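Local atomic coordinates of T cell receptor mu chain (Monodelphis domestica, PDB entry 7L15), a protein that forms the mu half of the marsupial gamma-mu T cell receptor, pairing with a gamma chain, and probably takes part in antigen recognition through its variable domain. Residues 86-91 with 103-108; 95-100 with 179-184; 151-154 with 160-163. One frame throughout, in Å; residues are numbered along the deposited sequence.

The three contacts follow the long axis of the chain through its two immunoglobulin domains. Contact 1 lies in the variable domain, inside the V-set sandwich, between strands 87-92 and 101-109. The loop joining these strands supplies residues 95-100 of contact 2, which meet the end of strand 175-181 where the variable domain abuts the constant domain. Contact 3, between strands 148-156 and 162-167, lies in the constant sandwich; along the chain it is nested within the loop that contact 2 closes. The centres of contacts 1 and 3 are about 40 Å apart, whereas contacts 2 and 3 touch where Leu179 packs on Leu161, so the strand meeting the variable domain also lies against the constant-domain core.

Contact 1: 86-91 with 103-108; sequences NQIFLQ and YHCARR
Ile88 and Leu90, both turned inward from strand 87-92, meet Cys105 and Tyr103 of strand 101-109 across the interior of the variable domain. Ile88 comes first. Its CD1 methyl approaches the sulfur of Cys105 at a loose 4.4 Å from SG, while the CA atoms of the two residues stand 8.6 Å apart. This separation is too wide for backbone pairing, and the strands are joined here by side chains alone. Cys105 SG is bonded to Cys36 SG on strand 32-39, so Ile88 packs beside the disulfide that ties the two layers of the immunoglobulin sandwich together. In V-set terms these are strands B, E and F; Trp50 of strand 48-53 lies against both Ile88 and Leu90 in the same core, and Leu34 against Leu90 and Tyr103. Two residues further on, Leu90 is the partner of Tyr103. With its CG anti to the backbone N (chi1 169°), Leu90 sends CD2 to one side of the aromatic ring, 3.6 Å from Tyr103 CD2 and 4.0 Å from Tyr103 CE2. The methyl approaches the ring obliquely, and the two side chains cross at about a right angle. Tyr103 leans beside its own backbone N (chi1 -75°), and its hydroxyl is hydrogen-bonded to the carbonyl O of Asp99, four residues earlier: the tyrosine corner familiar in Greek-key immunoglobulin domains.

Contact 2: 95-100 with 179-184; sequences LGLRDS and LAPTAS
The short 3-10 turn 97-99 brings the backbone at Leu97 up to residues 181-183, where strand 175-181 runs out into a turn; the nearest CA atoms, those of Leu97 and Ala183, are still 8.2 Å apart. One side chain bridges that distance. Leu97 keeps CG beside its backbone N (chi1 -57°) and extends CD1 outward, so that this methyl lies 3.8 Å from Pro181 CB and, a little farther off, also meets CG of the proline ring. The two side chains cross obliquely. The same CD1 rests 3.6 Å from the carbonyl O of Thr182, a van der Waals contact with the backbone just past the proline. This is the seam between the two immunoglobulin domains of the chain: the E-F loop of the V-set domain meets the end of strand D of the C1-set domain, and Pro130, on the connecting segment, also packs on Leu97. The turn presenting the leucine is held from within. Gly96 N donates a nearly straight bond of 2.8 Å to Asp99 OD2 (171°), which accepts it through the anti lone pair, and Asp99 N returns one of 2.9 Å to Gly96 O. The other carboxylate oxygen of Asp99 forms a salt bridge with Arg76, which ties the turn to the body of the variable domain. On the constant side, Thr182 OG1 and Ser184 OG share a hydrogen bond of 2.9 Å within the turn, and Gln173 of the T cell receptor gamma chain packs on Ala180 and Thr182.

Contact 3: 151-154 with 160-163; sequences CLIR and ELHV
Ile153 points into the constant domain like a two-pronged fork, and each prong meets a different residue of the facing segment 160-163. Its CG2 branch stands anti to the backbone N and reaches Leu161 CD2 at 3.9 Å. The other branch, CG1, lies beside the backbone N (chi1 -55°) and carries the CD1 methyl across to Val163. In both pairs the side chains extend toward each other and touch tip to tip, methyl against methyl. The Val163 end is the tighter of the two: Ile153 CD1 comes to 3.6 Å from Val163 CG2 and 3.8 Å from Val163 CG1, so it faces both methyls of the valine. Leu161 places CG between its backbone N and carbonyl carbon (chi1 49°), and from there it offers a single methyl, CD2, to the isoleucine. Val205 of strand 201-207 touches all three of these side chains, and Leu177 of strand 175-181 lies against Leu161 and Val163. Nearby, Cys151, two residues before Ile153 on the same strand, is joined to Cys203 by the disulfide that links the two sheets, and Val163 packs on Cys203. The neighbours of Ile153 on its strand serve the opposite face: Leu152 packs on Glu136 of the T cell receptor gamma chain, and Arg154 NH2 forms a salt bridge with the same Glu136. Strand 148-156 therefore gives one face to the gamma chain and the other to the interior, where Ile153 of strand B and Val163 of strand C, from the two opposed antiparallel sheets, meet beside the intersheet disulfide in the manner of a C1-set immunoglobulin sandwich.

Contact 1: 86-91 with 103-108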
ATOM      1  N   ASN A  86      12.987  17.985 -24.678  1.00 60.98           N
ATOM      2  CA  ASN A  86      11.893  18.227 -23.734  1.00 57.30           C
ATOM      3  C   ASN A  86      11.625  17.006 -22.839  1.00 53.65           C
ATOM      4  O   ASN A  86      10.479  16.662 -22.546  1.00 44.91           O
ATOM      5  CB  ASN A  86      10.617  18.647 -24.469  1.00 58.67           C
ATOM      6  CG  ASN A  86      10.686  20.068 -25.032  1.00 65.66           C
ATOM      7  OD1 ASN A  86      11.744  20.686 -25.096  1.00 64.76           O
ATOM      8  ND2 ASN A  86       9.534  20.590 -25.434  1.00 68.35           N
ATOM      9  N   GLN A  87      12.683  16.361 -22.371  1.00 55.17           N
ATOM     10  CA  GLN A  87      12.556  15.200 -21.498  1.00 55.37           C
ATOM     11  C   GLN A  87      13.213  15.473 -20.152  1.00 48.44           C
ATOM     12  O   GLN A  87      14.147  16.276 -20.060  1.00 54.87           O
ATOM     13  CB  GLN A  87      13.201  13.962 -22.134  1.00 53.16           C
ATOM     14  CG  GLN A  87      12.676  13.630 -23.526  1.00 56.92           C
ATOM     15  CD  GLN A  87      13.639  12.739 -24.283  1.00 61.41           C
ATOM     16  OE1 GLN A  87      14.847  12.792 -24.060  1.00 65.49           O
ATOM     17  NE2 GLN A  87      13.111  11.911 -25.173  1.00 68.06           N
ATOM     18  N   ILE A  88      12.709  14.816 -19.099  1.00 43.91           N
ATOM     19  CA  ILE A  88      13.437  14.711 -17.839  1.00 50.57           C
ATOM     20  C   ILE A  88      13.546  13.243 -17.468  1.00 52.50           C
ATOM     21  O   ILE A  88      12.720  12.417 -17.861  1.00 52.46           O
ATOM     22  CB  ILE A  88      12.810  15.485 -16.659  1.00 51.98           C
ATOM     23  CG1 ILE A  88      11.609  14.732 -16.072  1.00 52.19           C
ATOM     24  CG2 ILE A  88      12.443  16.883 -17.076  1.00 58.69           C
ATOM     25  CD1 ILE A  88      11.321  15.107 -14.632  1.00 51.24           C
ATOM     26  N   PHE A  89      14.581  12.931 -16.694  1.00 48.83           N
ATOM     27  CA  PHE A  89      14.920  11.563 -16.340  1.00 45.31           C
ATOM     28  C   PHE A  89      14.961  11.396 -14.833  1.00 50.26           C
ATOM     29  O   PHE A  89      15.133  12.361 -14.084  1.00 46.88           O
ATOM     30  CB  PHE A  89      16.253  11.157 -16.940  1.00 42.36           C
ATOM     31  CG  PHE A  89      16.330  11.404 -18.405  1.00 54.44           C
ATOM     32  CD1 PHE A  89      16.706  12.656 -18.891  1.00 57.62           C
ATOM     33  CD2 PHE A  89      15.991  10.404 -19.307  1.00 50.41           C
ATOM     34  CE1 PHE A  89      16.756  12.900 -20.249  1.00 55.61           C
ATOM     35  CE2 PHE A  89      16.034  10.639 -20.675  1.00 54.94           C
ATOM     36  CZ  PHE A  89      16.422  11.888 -21.148  1.00 59.36           C
ATOM     37  N   LEU A  90      14.763  10.156 -14.405  1.00 43.12           N
ATOM     38  CA  LEU A  90      14.892   9.769 -13.014  1.00 46.36           C
ATOM     39  C   LEU A  90      15.937   8.671 -12.919  1.00 44.34           C
ATOM     40  O   LEU A  90      15.986   7.770 -13.762  1.00 43.40           O
ATOM     41  CB  LEU A  90      13.556   9.287 -12.450  1.00 40.65           C
ATOM     42  CG  LEU A  90      13.569   8.601 -11.086  1.00 43.04           C
ATOM     43  CD1 LEU A  90      13.845   9.610 -10.019  1.00 47.57           C
ATOM     44  CD2 LEU A  90      12.238   7.909 -10.795  1.00 43.78           C
ATOM     45  N   GLN A  91      16.783   8.746 -11.906  1.00 41.36           N
ATOM     46  CA  GLN A  91      17.710   7.658 -11.653  1.00 40.81           C
ATOM     47  C   GLN A  91      17.685   7.304 -10.181  1.00 40.70           C
ATOM     48  O   GLN A  91      17.835   8.181  -9.330  1.00 43.70           O
ATOM     49  CB  GLN A  91      19.132   8.003 -12.075  1.00 43.80           C
ATOM     50  CG  GLN A  91      20.095   6.935 -11.612  1.00 51.95           C
ATOM     51  CD  GLN A  91      21.526   7.191 -12.031  1.00 64.08           C
ATOM     52  OE1 GLN A  91      21.914   6.887 -13.167  1.00 61.12           O
ATOM     53  NE2 GLN A  91      22.328   7.741 -11.112  1.00 55.20           N
ATOM     54  N   TYR A 103       5.539   5.061 -10.725  1.00 36.74           N
ATOM     55  CA  TYR A 103       6.322   6.290 -10.790  1.00 42.38           C
ATOM     56  C   TYR A 103       5.659   7.296 -11.731  1.00 42.12           C
ATOM     57  O   TYR A 103       5.454   7.008 -12.914  1.00 43.84           O
ATOM     58  CB  TYR A 103       7.748   5.972 -11.239  1.00 38.35           C
ATOM     59  CG  TYR A 103       8.568   5.346 -10.138  1.00 37.34           C
ATOM     60  CD1 TYR A 103       8.421   4.004  -9.820  1.00 36.04           C
ATOM     61  CD2 TYR A 103       9.465   6.112  -9.384  1.00 39.60           C
ATOM     62  CE1 TYR A 103       9.148   3.433  -8.799  1.00 40.24           C
ATOM     63  CE2 TYR A 103      10.200   5.547  -8.350  1.00 32.84           C
ATOM     64  CZ  TYR A 103      10.032   4.209  -8.063  1.00 32.59           C
ATOM     65  OH  TYR A 103      10.745   3.624  -7.044  1.00 40.42           O
ATOM     66  N   HIS A 104       5.353   8.477 -11.211  1.00 34.81           N
ATOM     67  CA  HIS A 104       4.684   9.531 -11.957  1.00 35.27           C
ATOM     68  C   HIS A 104       5.617  10.717 -12.139  1.00 42.34           C
ATOM     69  O   HIS A 104       6.279  11.146 -11.193  1.00 43.54           O
ATOM     70  CB  HIS A 104       3.410   9.991 -11.243  1.00 35.58           C
ATOM     71  CG  HIS A 104       2.329   8.963 -11.224  1.00 36.20           C
ATOM     72  ND1 HIS A 104       1.306   8.943 -12.146  1.00 35.99           N
ATOM     73  CD2 HIS A 104       2.122   7.899 -10.409  1.00 35.38           C
ATOM     74  CE1 HIS A 104       0.500   7.931 -11.882  1.00 43.35           C
ATOM     75  NE2 HIS A 104       0.970   7.282 -10.833  1.00 37.35           N
ATOM     76  N   CYS A 105       5.685  11.206 -13.367  1.00 43.77           N
ATOM     77  CA  CYS A 105       6.179  12.537 -13.668  1.00 43.83           C
ATOM     78  C   CYS A 105       5.110  13.573 -13.305  1.00 42.94           C
ATOM     79  O   CYS A 105       3.916  13.351 -13.523  1.00 44.43           O
ATOM     80  CB  CYS A 105       6.503  12.577 -15.158  1.00 47.35           C
ATOM     81  SG  CYS A 105       7.293  13.991 -15.922  1.00 63.59           S
ATOM     82  N   ALA A 106       5.530  14.699 -12.738  1.00 39.64           N
ATOM     83  CA  ALA A 106       4.582  15.731 -12.322  1.00 41.07           C
ATOM     84  C   ALA A 106       5.082  17.116 -12.717  1.00 44.17           C
ATOM     85  O   ALA A 106       6.285  17.377 -12.671  1.00 51.72           O
ATOM     86  CB  ALA A 106       4.341  15.698 -10.802  1.00 36.77           C
ATOM     87  N   ARG A 107       4.150  18.005 -13.083  1.00 41.93           N
ATOM     88  CA  ARG A 107       4.441  19.401 -13.369  1.00 42.82           C
ATOM     89  C   ARG A 107       3.661  20.282 -12.406  1.00 49.49           C
ATOM     90  O   ARG A 107       2.449  20.103 -12.233  1.00 47.50           O
ATOM     91  CB  ARG A 107       4.082  19.783 -14.818  1.00 40.28           C
ATOM     92  CG  ARG A 107       4.229  21.306 -15.107  1.00 40.39           C
ATOM     93  CD  ARG A 107       3.851  21.705 -16.547  1.00 43.65           C
ATOM     94  NE  ARG A 107       4.113  23.121 -16.849  1.00 44.09           N
ATOM     95  CZ  ARG A 107       3.241  23.949 -17.437  1.00 52.25           C
ATOM     96  NH1 ARG A 107       2.038  23.523 -17.806  1.00 46.91           N
ATOM     97  NH2 ARG A 107       3.585  25.217 -17.684  1.00 51.52           N
ATOM     98  N   ARG A 108       4.349  21.241 -11.797  1.00 49.61           N
ATOM     99  CA  ARG A 108       3.686  22.221 -10.955  1.00 54.07           C
ATOM    100  C   ARG A 108       3.083  23.311 -11.834  1.00 51.52           C
ATOM    101  O   ARG A 108       3.761  23.851 -12.710  1.00 47.94           O
ATOM    102  CB  ARG A 108       4.675  22.809  -9.945  1.00 56.54           C
ATOM    103  CG  ARG A 108       4.068  23.893  -9.073  1.00 53.98           C
ATOM    104  CD  ARG A 108       5.007  24.264  -7.929  1.00 56.31           C
ATOM    105  NE  ARG A 108       4.335  25.190  -7.035  1.00 65.72           N
ATOM    106  CZ  ARG A 108       4.535  25.254  -5.726  1.00 62.43           C
ATOM    107  NH1 ARG A 108       5.397  24.432  -5.136  1.00 56.12           N
ATOM    108  NH2 ARG A 108       3.849  26.129  -5.008  1.00 61.73           N
TER

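Contact 2: 95-100 with 179-184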
ATOM      1  N   LEU A  95      18.250  -0.271  -6.090  1.00 46.62           N
ATOM      2  CA  LEU A  95      16.836  -0.548  -5.868  1.00 43.92           C
ATOM      3  C   LEU A  95      16.644  -1.636  -4.821  1.00 48.13           C
ATOM      4  O   LEU A  95      17.394  -2.616  -4.762  1.00 48.14           O
ATOM      5  CB  LEU A  95      16.168  -0.993  -7.169  1.00 49.58           C
ATOM      6  CG  LEU A  95      15.904   0.023  -8.275  1.00 50.20           C
ATOM      7  CD1 LEU A  95      15.399  -0.719  -9.512  1.00 43.00           C
ATOM      8  CD2 LEU A  95      14.884   1.032  -7.792  1.00 43.58           C
ATOM      9  N   GLY A  96      15.601  -1.470  -4.007  1.00 37.36           N
ATOM     10  CA  GLY A  96      15.155  -2.506  -3.102  1.00 36.33           C
ATOM     11  C   GLY A  96      13.648  -2.655  -3.195  1.00 44.91           C
ATOM     12  O   GLY A  96      12.979  -1.952  -3.963  1.00 44.61           O
ATOM     13  N   LEU A  97      13.130  -3.577  -2.379  1.00 43.58           N
ATOM     14  CA  LEU A  97      11.710  -3.914  -2.435  1.00 48.43           C
ATOM     15  C   LEU A  97      10.820  -2.709  -2.167  1.00 50.21           C
ATOM     16  O   LEU A  97       9.723  -2.614  -2.730  1.00 46.90           O
ATOM     17  CB  LEU A  97      11.398  -5.012  -1.425  1.00 50.03           C
ATOM     18  CG  LEU A  97      12.227  -6.287  -1.602  1.00 53.84           C
ATOM     19  CD1 LEU A  97      11.781  -7.326  -0.587  1.00 53.11           C
ATOM     20  CD2 LEU A  97      12.146  -6.838  -3.033  1.00 44.09           C
ATOM     21  N   ARG A  98      11.264  -1.788  -1.306  1.00 44.73           N
ATOM     22  CA  ARG A  98      10.445  -0.621  -1.002  1.00 54.33           C
ATOM     23  C   ARG A  98      10.326   0.343  -2.175  1.00 44.75           C
ATOM     24  O   ARG A  98       9.472   1.229  -2.132  1.00 40.68           O
ATOM     25  CB  ARG A  98      11.003   0.114   0.222  1.00 66.92           C
ATOM     26  CG  ARG A  98      10.456  -0.382   1.570  1.00 76.38           C
ATOM     27  CD  ARG A  98      11.568  -0.911   2.484  1.00 95.20           C
ATOM     28  NE  ARG A  98      12.779  -0.086   2.451  1.00107.22           N
ATOM     29  CZ  ARG A  98      13.958  -0.458   2.951  1.00107.96           C
ATOM     30  NH1 ARG A  98      15.002   0.358   2.872  1.00108.32           N
ATOM     31  NH2 ARG A  98      14.097  -1.647   3.526  1.00104.17           N
ATOM     32  N   ASP A  99      11.133   0.192  -3.229  1.00 41.14           N
ATOM     33  CA  ASP A  99      11.028   1.103  -4.364  1.00 38.44           C
ATOM     34  C   ASP A  99       9.953   0.712  -5.373  1.00 45.01           C
ATOM     35  O   ASP A  99       9.799   1.428  -6.367  1.00 40.99           O
ATOM     36  CB  ASP A  99      12.375   1.201  -5.072  1.00 39.29           C
ATOM     37  CG  ASP A  99      13.460   1.764  -4.166  1.00 47.59           C
ATOM     38  OD1 ASP A  99      13.259   2.879  -3.627  1.00 47.99           O
ATOM     39  OD2 ASP A  99      14.482   1.078  -3.963  1.00 43.52           O
ATOM     40  N   SER A 100       9.234  -0.398  -5.157  1.00 42.47           N
ATOM     41  CA  SER A 100       8.167  -0.818  -6.062  1.00 45.64           C
ATOM     42  C   SER A 100       6.984   0.146  -6.015  1.00 45.04           C
ATOM     43  O   SER A 100       6.648   0.706  -4.976  1.00 45.98           O
ATOM     44  CB  SER A 100       7.668  -2.224  -5.701  1.00 45.07           C
ATOM     45  OG  SER A 100       8.688  -3.192  -5.876  1.00 39.96           O
ATOM     46  N   LEU A 179       2.269 -15.625  -0.385  1.00 40.08           N
ATOM     47  CA  LEU A 179       3.698 -15.710  -0.620  1.00 42.55           C
ATOM     48  C   LEU A 179       4.245 -14.301  -0.641  1.00 35.30           C
ATOM     49  O   LEU A 179       3.614 -13.411  -1.213  1.00 47.19           O
ATOM     50  CB  LEU A 179       3.979 -16.422  -1.955  1.00 45.83           C
ATOM     51  CG  LEU A 179       5.426 -16.647  -2.374  1.00 53.45           C
ATOM     52  CD1 LEU A 179       5.617 -18.080  -2.833  1.00 57.08           C
ATOM     53  CD2 LEU A 179       5.773 -15.692  -3.492  1.00 53.13           C
ATOM     54  N   ALA A 180       5.399 -14.085  -0.013  1.00 35.85           N
ATOM     55  CA  ALA A 180       5.971 -12.740   0.005  1.00 37.18           C
ATOM     56  C   ALA A 180       7.482 -12.812   0.117  1.00 39.66           C
ATOM     57  O   ALA A 180       8.018 -13.731   0.751  1.00 38.24           O
ATOM     58  CB  ALA A 180       5.422 -11.898   1.168  1.00 32.06           C
ATOM     59  N   PRO A 181       8.191 -11.864  -0.479  1.00 37.21           N
ATOM     60  CA  PRO A 181       9.636 -11.765  -0.242  1.00 36.71           C
ATOM     61  C   PRO A 181       9.938 -11.322   1.176  1.00 48.71           C
ATOM     62  O   PRO A 181       9.121 -10.683   1.839  1.00 60.00           O
ATOM     63  CB  PRO A 181      10.104 -10.708  -1.252  1.00 38.54           C
ATOM     64  CG  PRO A 181       8.851 -10.011  -1.708  1.00 37.17           C
ATOM     65  CD  PRO A 181       7.725 -10.988  -1.571  1.00 34.54           C
ATOM     66  N   THR A 182      11.124 -11.691   1.646  1.00 43.68           N
ATOM     67  CA  THR A 182      11.665 -11.212   2.905  1.00 48.85           C
ATOM     68  C   THR A 182      12.806 -10.225   2.627  1.00 47.07           C
ATOM     69  O   THR A 182      13.173  -9.968   1.473  1.00 48.44           O
ATOM     70  CB  THR A 182      12.131 -12.388   3.770  1.00 49.22           C
ATOM     71  OG1 THR A 182      13.392 -12.859   3.288  1.00 49.51           O
ATOM     72  CG2 THR A 182      11.104 -13.542   3.729  1.00 44.17           C
ATOM     73  N   ALA A 183      13.375  -9.674   3.703  1.00 49.52           N
ATOM     74  CA  ALA A 183      14.466  -8.706   3.577  1.00 54.10           C
ATOM     75  C   ALA A 183      15.768  -9.358   3.117  1.00 53.21           C
ATOM     76  O   ALA A 183      16.606  -8.693   2.504  1.00 53.26           O
ATOM     77  CB  ALA A 183      14.685  -7.991   4.914  1.00 59.14           C
ATOM     78  N   SER A 184      15.953 -10.650   3.390  1.00 55.06           N
ATOM     79  CA  SER A 184      17.151 -11.372   2.979  1.00 50.56           C
ATOM     80  C   SER A 184      17.144 -11.785   1.516  1.00 49.69           C
ATOM     81  O   SER A 184      18.046 -12.512   1.104  1.00 55.24           O
ATOM     82  CB  SER A 184      17.321 -12.621   3.829  1.00 58.42           C
ATOM     83  OG  SER A 184      16.175 -13.432   3.687  1.00 69.68           O
TER

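Contact 3: 151-154 with 160-163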
ATOM      1  N   CYS A 151       0.168 -23.672   7.314  1.00 45.64           N
ATOM      2  CA  CYS A 151       1.409 -24.321   6.942  1.00 48.91           C
ATOM      3  C   CYS A 151       2.424 -23.220   6.649  1.00 37.16           C
ATOM      4  O   CYS A 151       2.233 -22.433   5.725  1.00 39.47           O
ATOM      5  CB  CYS A 151       1.186 -25.248   5.744  1.00 53.70           C
ATOM      6  SG  CYS A 151       2.667 -25.994   5.191  1.00 58.28           S
ATOM      7  N   LEU A 152       3.481 -23.146   7.452  1.00 40.43           N
ATOM      8  CA  LEU A 152       4.474 -22.083   7.356  1.00 38.89           C
ATOM      9  C   LEU A 152       5.671 -22.591   6.566  1.00 41.70           C
ATOM     10  O   LEU A 152       6.269 -23.609   6.926  1.00 47.65           O
ATOM     11  CB  LEU A 152       4.900 -21.625   8.750  1.00 41.66           C
ATOM     12  CG  LEU A 152       6.195 -20.834   8.873  1.00 44.25           C
ATOM     13  CD1 LEU A 152       6.091 -19.561   8.098  1.00 45.48           C
ATOM     14  CD2 LEU A 152       6.437 -20.522  10.358  1.00 45.51           C
ATOM     15  N   ILE A 153       6.036 -21.870   5.513  1.00 44.15           N
ATOM     16  CA  ILE A 153       7.054 -22.302   4.564  1.00 42.76           C
ATOM     17  C   ILE A 153       8.114 -21.203   4.488  1.00 43.88           C
ATOM     18  O   ILE A 153       7.845 -20.122   3.945  1.00 38.83           O
ATOM     19  CB  ILE A 153       6.433 -22.581   3.193  1.00 38.13           C
ATOM     20  CG1 ILE A 153       5.298 -23.590   3.360  1.00 36.53           C
ATOM     21  CG2 ILE A 153       7.503 -23.092   2.204  1.00 36.40           C
ATOM     22  CD1 ILE A 153       4.326 -23.592   2.191  1.00 40.67           C
ATOM     23  N   ARG A 154       9.320 -21.469   5.008  1.00 41.30           N
ATOM     24  CA  ARG A 154      10.281 -20.396   5.280  1.00 42.94           C
ATOM     25  C   ARG A 154      11.534 -20.480   4.426  1.00 49.10           C
ATOM     26  O   ARG A 154      12.215 -21.509   4.390  1.00 47.40           O
ATOM     27  CB  ARG A 154      10.693 -20.372   6.750  1.00 45.15           C
ATOM     28  CG  ARG A 154       9.558 -20.014   7.656  1.00 53.50           C
ATOM     29  CD  ARG A 154       9.932 -19.078   8.794  1.00 48.63           C
ATOM     30  NE  ARG A 154      11.248 -18.473   8.667  1.00 45.72           N
ATOM     31  CZ  ARG A 154      12.150 -18.447   9.640  1.00 43.62           C
ATOM     32  NH1 ARG A 154      13.316 -17.864   9.436  1.00 50.37           N
ATOM     33  NH2 ARG A 154      11.877 -18.980  10.831  1.00 34.85           N
ATOM     34  N   GLU A 160       8.842 -20.123  -7.205  1.00 37.00           N
ATOM     35  CA  GLU A 160       7.891 -21.126  -7.669  1.00 41.19           C
ATOM     36  C   GLU A 160       7.879 -22.316  -6.708  1.00 47.67           C
ATOM     37  O   GLU A 160       8.934 -22.893  -6.400  1.00 42.64           O
ATOM     38  CB  GLU A 160       8.229 -21.582  -9.092  1.00 44.24           C
ATOM     39  CG  GLU A 160       8.055 -20.498 -10.156  1.00 58.47           C
ATOM     40  CD  GLU A 160       9.187 -19.478 -10.155  1.00 60.95           C
ATOM     41  OE1 GLU A 160      10.281 -19.815  -9.665  1.00 57.43           O
ATOM     42  OE2 GLU A 160       8.976 -18.341 -10.638  1.00 65.17           O
ATOM     43  N   LEU A 161       6.688 -22.662  -6.208  1.00 41.42           N
ATOM     44  CA  LEU A 161       6.507 -23.899  -5.455  1.00 40.78           C
ATOM     45  C   LEU A 161       5.054 -24.337  -5.558  1.00 42.69           C
ATOM     46  O   LEU A 161       4.175 -23.583  -5.976  1.00 44.97           O
ATOM     47  CB  LEU A 161       6.931 -23.765  -3.978  1.00 47.07           C
ATOM     48  CG  LEU A 161       6.482 -22.613  -3.062  1.00 55.21           C
ATOM     49  CD1 LEU A 161       5.123 -22.054  -3.425  1.00 57.55           C
ATOM     50  CD2 LEU A 161       6.469 -23.028  -1.605  1.00 49.16           C
ATOM     51  N   HIS A 162       4.812 -25.566  -5.140  1.00 45.23           N
ATOM     52  CA  HIS A 162       3.479 -26.132  -5.072  1.00 45.42           C
ATOM     53  C   HIS A 162       3.274 -26.630  -3.654  1.00 43.25           C
ATOM     54  O   HIS A 162       4.158 -27.294  -3.101  1.00 45.71           O
ATOM     55  CB  HIS A 162       3.325 -27.267  -6.084  1.00 44.27           C
ATOM     56  CG  HIS A 162       1.921 -27.740  -6.266  1.00 57.40           C
ATOM     57  ND1 HIS A 162       1.399 -28.806  -5.563  1.00 60.65           N
ATOM     58  CD2 HIS A 162       0.936 -27.312  -7.090  1.00 57.40           C
ATOM     59  CE1 HIS A 162       0.150 -29.011  -5.942  1.00 59.47           C
ATOM     60  NE2 HIS A 162      -0.153 -28.121  -6.871  1.00 63.22           N
ATOM     61  N   VAL A 163       2.122 -26.282  -3.065  1.00 41.83           N
ATOM     62  CA  VAL A 163       1.771 -26.612  -1.689  1.00 38.25           C
ATOM     63  C   VAL A 163       0.431 -27.320  -1.681  1.00 43.83           C
ATOM     64  O   VAL A 163      -0.456 -27.040  -2.497  1.00 43.93           O
ATOM     65  CB  VAL A 163       1.694 -25.377  -0.771  1.00 42.98           C
ATOM     66  CG1 VAL A 163       1.652 -25.800   0.708  1.00 41.63           C
ATOM     67  CG2 VAL A 163       2.854 -24.454  -1.032  1.00 34.97           C
TER